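Local coordinates for arylamine n-acetyltransferase NAT (Mycobacterium tuberculosis, PDB 4BGF), which probably transfers the acetyl group of acetyl-coenzyme A to the amino group of arylamine substrates, at residues A[227-231]-A[232-236]; A[185-188]-A[189-192]. All blocks are in the same frame, centred on the assembly; numbering follows the deposited sequence.

Contact 1 of 2, residues A[227-231]-A[232-236]; sequences AVHRA and GGTEK
T234 lies over one face of the H229 imidazole: its methyl CG2 sits 3.9 Å from the ring centroid, 18° off the ring normal, a CH-pi contact, while T234 OG1 reaches the rim of the same face, 3.6 Å from H229 CD2. T234 CG2 is placed there by standing anti to its own backbone N (OG1 at chi1 -54°), and the two side chains run side by side. The R230 guanidinium has V228 CG1 on one face, 3.9 Å above its plane and displaced toward the rim of the group; E235, cross-strand partner of V228, ends nearby with OE1 4.8 Å from R230 NE, opposite charges without contact. Paired backbone bonds join V228 with E235 (V228 N to E235 O 3.2 Å, E235 N to V228 O 3.1 Å) and R230 with G233. A227–K236 and H229–T234 are the non-hydrogen-bonded pairs. A type I turn from R230 to G233 closes this beta hairpin; at phi 97° a side chain on G233 would press against G232 O. Strand 233-238 is outermost in the five-stranded antiparallel sheet. Strand 225-230 is flanked on its other side by strand 217-222, whose A217 and W219 touch V228 and whose R218 hydrogen-bonds to H229 through the backbone; D216, just before it, forms a salt bridge with R230.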
ATOM      1  N   ALA A 227      -6.804 -15.182   1.343  1.00 31.99           N
ATOM      2  CA  ALA A 227      -5.600 -15.818   0.827  1.00 34.91           C
ATOM      3  C   ALA A 227      -4.365 -15.449   1.657  1.00 28.39           C
ATOM      4  O   ALA A 227      -4.248 -14.347   2.186  1.00 26.90           O
ATOM      5  CB  ALA A 227      -5.404 -15.470  -0.670  1.00 28.40           C
ATOM      6  N   VAL A 228      -3.475 -16.417   1.806  1.00 29.88           N
ATOM      7  CA  VAL A 228      -2.184 -16.208   2.430  1.00 29.78           C
ATOM      8  C   VAL A 228      -1.126 -16.824   1.549  1.00 30.81           C
ATOM      9  O   VAL A 228      -1.107 -18.052   1.348  1.00 32.80           O
ATOM     10  CB  VAL A 228      -2.090 -16.853   3.809  1.00 43.65           C
ATOM     11  CG1 VAL A 228      -0.929 -16.264   4.590  1.00 30.72           C
ATOM     12  CG2 VAL A 228      -3.347 -16.602   4.548  1.00 45.30           C
ATOM     13  N   HIS A 229      -0.240 -15.965   1.042  1.00 29.66           N
ATOM     14  CA  HIS A 229       0.874 -16.371   0.211  1.00 44.29           C
ATOM     15  C   HIS A 229       2.062 -16.560   1.128  1.00 41.94           C
ATOM     16  O   HIS A 229       2.480 -15.621   1.786  1.00 42.48           O
ATOM     17  CB  HIS A 229       1.209 -15.309  -0.842  1.00 50.57           C
ATOM     18  CG  HIS A 229       0.115 -15.034  -1.844  1.00 58.88           C
ATOM     19  ND1 HIS A 229      -1.190 -14.746  -1.495  1.00 59.89           N
ATOM     20  CD2 HIS A 229       0.162 -14.950  -3.195  1.00 63.56           C
ATOM     21  CE1 HIS A 229      -1.902 -14.529  -2.588  1.00 58.98           C
ATOM     22  NE2 HIS A 229      -1.104 -14.640  -3.632  1.00 61.42           N
ATOM     23  N   ARG A 230       2.558 -17.796   1.198  1.00 43.66           N
ATOM     24  CA  ARG A 230       3.737 -18.161   1.976  1.00 43.37           C
ATOM     25  C   ARG A 230       4.710 -18.839   1.040  1.00 49.79           C
ATOM     26  O   ARG A 230       4.449 -18.950  -0.159  1.00 51.90           O
ATOM     27  CB  ARG A 230       3.394 -19.179   3.050  1.00 40.32           C
ATOM     28  CG  ARG A 230       2.229 -18.848   3.875  1.00 35.82           C
ATOM     29  CD  ARG A 230       1.908 -20.004   4.765  1.00 44.37           C
ATOM     30  NE  ARG A 230       0.915 -19.677   5.780  1.00 44.98           N
ATOM     31  CZ  ARG A 230       1.198 -19.064   6.923  1.00 46.90           C
ATOM     32  NH1 ARG A 230       2.440 -18.680   7.192  1.00 47.00           N
ATOM     33  NH2 ARG A 230       0.230 -18.823   7.789  1.00 48.63           N
ATOM     34  N   ALA A 231       5.793 -19.352   1.617  1.00 53.48           N
ATOM     35  CA  ALA A 231       6.848 -20.035   0.877  1.00 53.49           C
ATOM     36  C   ALA A 231       6.308 -21.284   0.208  1.00 54.84           C
ATOM     37  O   ALA A 231       6.573 -21.527  -0.964  1.00 57.90           O
ATOM     38  CB  ALA A 231       7.979 -20.398   1.812  1.00 54.90           C
ATOM     39  N   GLY A 232       5.533 -22.066   0.956  1.00 54.74           N
ATOM     40  CA  GLY A 232       4.910 -23.276   0.437  1.00 53.92           C
ATOM     41  C   GLY A 232       3.671 -23.059  -0.419  1.00 53.61           C
ATOM     42  O   GLY A 232       2.864 -23.967  -0.594  1.00 61.45           O
ATOM     43  N   GLY A 233       3.514 -21.856  -0.950  1.00 49.94           N
ATOM     44  CA  GLY A 233       2.415 -21.558  -1.835  1.00 48.87           C
ATOM     45  C   GLY A 233       1.298 -20.900  -1.081  1.00 44.22           C
ATOM     46  O   GLY A 233       1.497 -20.419   0.022  1.00 41.00           O
ATOM     47  N   THR A 234       0.120 -20.919  -1.686  1.00 44.51           N
ATOM     48  CA  THR A 234      -0.986 -20.075  -1.279  1.00 44.01           C
ATOM     49  C   THR A 234      -2.163 -20.882  -0.779  1.00 45.60           C
ATOM     50  O   THR A 234      -2.656 -21.773  -1.462  1.00 48.06           O
ATOM     51  CB  THR A 234      -1.463 -19.223  -2.470  1.00 43.34           C
ATOM     52  OG1 THR A 234      -0.352 -18.512  -3.020  1.00 43.94           O
ATOM     53  CG2 THR A 234      -2.545 -18.234  -2.051  1.00 41.39           C
ATOM     54  N   GLU A 235      -2.606 -20.542   0.418  1.00 36.92           N
ATOM     55  CA  GLU A 235      -3.751 -21.165   1.036  1.00 37.97           C
ATOM     56  C   GLU A 235      -4.989 -20.303   0.867  1.00 36.36           C
ATOM     57  O   GLU A 235      -5.043 -19.193   1.362  1.00 34.40           O
ATOM     58  CB  GLU A 235      -3.454 -21.374   2.511  1.00 53.74           C
ATOM     59  CG  GLU A 235      -4.670 -21.432   3.371  1.00 58.36           C
ATOM     60  CD  GLU A 235      -4.318 -21.372   4.816  1.00 64.53           C
ATOM     61  OE1 GLU A 235      -3.245 -21.906   5.162  1.00 65.53           O
ATOM     62  OE2 GLU A 235      -5.100 -20.768   5.588  1.00 67.42           O
ATOM     63  N   LYS A 236      -6.008 -20.835   0.214  1.00 43.38           N
ATOM     64  CA  LYS A 236      -7.192 -20.064  -0.098  1.00 36.25           C
ATOM     65  C   LYS A 236      -8.421 -20.557   0.632  1.00 37.44           C
ATOM     66  O   LYS A 236      -8.579 -21.745   0.891  1.00 39.71           O
ATOM     67  CB  LYS A 236      -7.462 -20.140  -1.590  1.00 42.73           C
ATOM     68  CG  LYS A 236      -6.460 -19.404  -2.442  1.00 43.44           C
ATOM     69  CD  LYS A 236      -6.521 -19.858  -3.893  1.00 50.39           C
ATOM     70  CE  LYS A 236      -7.892 -19.619  -4.544  1.00 55.45           C
ATOM     71  NZ  LYS A 236      -7.984 -20.092  -5.966  1.00 57.03           N
TER

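Contact 2 of 2, residues A[185-188]-A[189-192]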
ATOM      1  N   PRO A 185       2.762  16.785  -7.935  1.00 18.01           N
ATOM      2  CA  PRO A 185       2.329  17.715  -6.903  1.00 21.55           C
ATOM      3  C   PRO A 185       1.084  17.204  -6.206  1.00 23.47           C
ATOM      4  O   PRO A 185       0.450  16.316  -6.766  1.00 22.36           O
ATOM      5  CB  PRO A 185       2.046  18.996  -7.676  1.00 24.67           C
ATOM      6  CG  PRO A 185       1.684  18.546  -9.017  1.00 25.46           C
ATOM      7  CD  PRO A 185       2.428  17.273  -9.280  1.00 18.71           C
ATOM      8  N   GLN A 186       0.747  17.723  -5.027  1.00 19.27           N
ATOM      9  CA  GLN A 186      -0.331  17.146  -4.251  1.00 16.96           C
ATOM     10  C   GLN A 186      -1.637  17.156  -5.051  1.00 16.85           C
ATOM     11  O   GLN A 186      -2.438  16.228  -4.968  1.00 29.03           O
ATOM     12  CB  GLN A 186      -0.497  17.901  -2.931  1.00 22.41           C
ATOM     13  CG  GLN A 186       0.583  17.617  -1.936  1.00 27.25           C
ATOM     14  CD  GLN A 186       0.545  16.175  -1.517  1.00 33.23           C
ATOM     15  OE1 GLN A 186      -0.523  15.662  -1.227  1.00 36.31           O
ATOM     16  NE2 GLN A 186       1.692  15.494  -1.532  1.00 29.87           N
ATOM     17  N   ILE A 187      -1.826  18.191  -5.849  1.00 23.63           N
ATOM     18  CA  ILE A 187      -3.093  18.379  -6.500  1.00 21.67           C
ATOM     19  C   ILE A 187      -3.345  17.220  -7.472  1.00 23.24           C
ATOM     20  O   ILE A 187      -4.448  16.690  -7.526  1.00 24.68           O
ATOM     21  CB  ILE A 187      -3.232  19.788  -7.110  1.00 19.39           C
ATOM     22  CG1 ILE A 187      -4.546  19.957  -7.852  1.00 19.90           C
ATOM     23  CG2 ILE A 187      -2.114  20.101  -8.052  1.00 27.67           C
ATOM     24  CD1 ILE A 187      -5.739  19.881  -6.996  1.00 19.93           C
ATOM     25  N   ASP A 188      -2.313  16.772  -8.181  1.00 23.83           N
ATOM     26  CA  ASP A 188      -2.500  15.732  -9.159  1.00 16.75           C
ATOM     27  C   ASP A 188      -2.763  14.366  -8.524  1.00 18.41           C
ATOM     28  O   ASP A 188      -3.452  13.539  -9.112  1.00 25.99           O
ATOM     29  CB  ASP A 188      -1.327  15.642 -10.121  1.00 17.18           C
ATOM     30  CG  ASP A 188      -1.107  16.906 -10.956  1.00 18.46           C
ATOM     31  OD1 ASP A 188      -1.980  17.796 -11.097  1.00 27.50           O
ATOM     32  OD2 ASP A 188      -0.016  16.989 -11.522  1.00 28.46           O
ATOM     33  N   LEU A 189      -2.191  14.102  -7.358  1.00 18.08           N
ATOM     34  CA  LEU A 189      -2.502  12.906  -6.589  1.00 15.19           C
ATOM     35  C   LEU A 189      -3.947  12.959  -6.074  1.00 16.23           C
ATOM     36  O   LEU A 189      -4.619  11.960  -5.992  1.00 14.85           O
ATOM     37  CB  LEU A 189      -1.538  12.816  -5.408  1.00 14.18           C
ATOM     38  CG  LEU A 189      -0.079  12.944  -5.787  1.00 14.48           C
ATOM     39  CD1 LEU A 189       0.638  12.878  -4.508  1.00 21.54           C
ATOM     40  CD2 LEU A 189       0.377  11.835  -6.690  1.00 16.60           C
ATOM     41  N   LYS A 190      -4.415  14.149  -5.715  1.00 21.20           N
ATOM     42  CA  LYS A 190      -5.805  14.344  -5.326  1.00 20.06           C
ATOM     43  C   LYS A 190      -6.765  14.001  -6.479  1.00 22.43           C
ATOM     44  O   LYS A 190      -7.786  13.358  -6.270  1.00 26.12           O
ATOM     45  CB  LYS A 190      -6.002  15.779  -4.894  1.00 16.36           C
ATOM     46  CG  LYS A 190      -7.360  16.107  -4.351  1.00 17.15           C
ATOM     47  CD  LYS A 190      -7.477  17.571  -3.902  1.00 18.31           C
ATOM     48  CE  LYS A 190      -8.836  17.886  -3.339  1.00 25.17           C
ATOM     49  NZ  LYS A 190      -9.865  17.518  -4.266  1.00 27.54           N
ATOM     50  N   VAL A 191      -6.413  14.428  -7.687  1.00 19.22           N
ATOM     51  CA  VAL A 191      -7.211  14.170  -8.886  1.00 20.21           C
ATOM     52  C   VAL A 191      -7.308  12.673  -9.180  1.00 18.58           C
ATOM     53  O   VAL A 191      -8.369  12.165  -9.549  1.00 19.81           O
ATOM     54  CB  VAL A 191      -6.637  14.949 -10.083  1.00 20.31           C
ATOM     55  CG1 VAL A 191      -7.213  14.486 -11.379  1.00 18.06           C
ATOM     56  CG2 VAL A 191      -6.943  16.408  -9.906  1.00 22.35           C
ATOM     57  N   ALA A 192      -6.188  11.984  -9.004  1.00 15.49           N
ATOM     58  CA  ALA A 192      -6.103  10.541  -9.222  1.00 14.93           C
ATOM     59  C   ALA A 192      -6.865   9.766  -8.165  1.00 14.50           C
ATOM     60  O   ALA A 192      -7.638   8.844  -8.463  1.00 21.80           O
ATOM     61  CB  ALA A 192      -4.656  10.119  -9.217  1.00 14.53           C
TER
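Between P185, at the N-cap position, and A192 the chain makes the first turns of an alpha helix, with K190 N to Q186 O at 3.0 Å, V191 N to I187 O at 3.0 Å and A192 N to D188 O at 3.1 Å, preceded by a weak bond from L189 N to P185 O at 3.5 Å. The side chains of Q186 and L189, three residues apart, meet at a slant on one flank, the amide NE2 of Q186 4.1 Å from methyl CD1 of L189. The bend of the Q186 chain at chi2 (-64°) brings the amide nitrogen near that methyl. L189 also lays CG over the first turn, 3.6 Å from P185 O. On another flank I187 CD1 meets the K190 chain at CD, 4.2 Å away. K190 stays extended through CE and turns only at its last bond; its NZ makes a long, weak ion pair with D50. V191 sets CG2 beside the carbonyl of I187, one turn back. These first turns of helix 186-198 pack against helix 70-83: L189, the buried residue here, and A192 rest on F71, and Q186 touches Y79 of the same helix. L52 of a loop and R90 of strand 87-95 touch both Q186 and L189.

Overall arrangement
Followed from the N terminus, contact 2 (185-192) comes first, opening helix 186-198 soon after strand 173-179 of the seven-stranded sheet. The chain then passes through helix 203-206 and strands 209-214 and 217-222 before contact 1 (227-236) closes the last hairpin of the five-stranded sheet. The two are in series, neither nested nor crossed; each is local, and only contact 1 closes a loop, its tight turn. They lie on opposite sides of the chain's centre, their own centres 35 Å apart and nearest atoms about 25 Å apart. Contact 2 fits the helix against helix 70-83 and strand 87-95, while contact 1 joins edge strand 233-238 to strand 225-230 at one border of the five-stranded sheet.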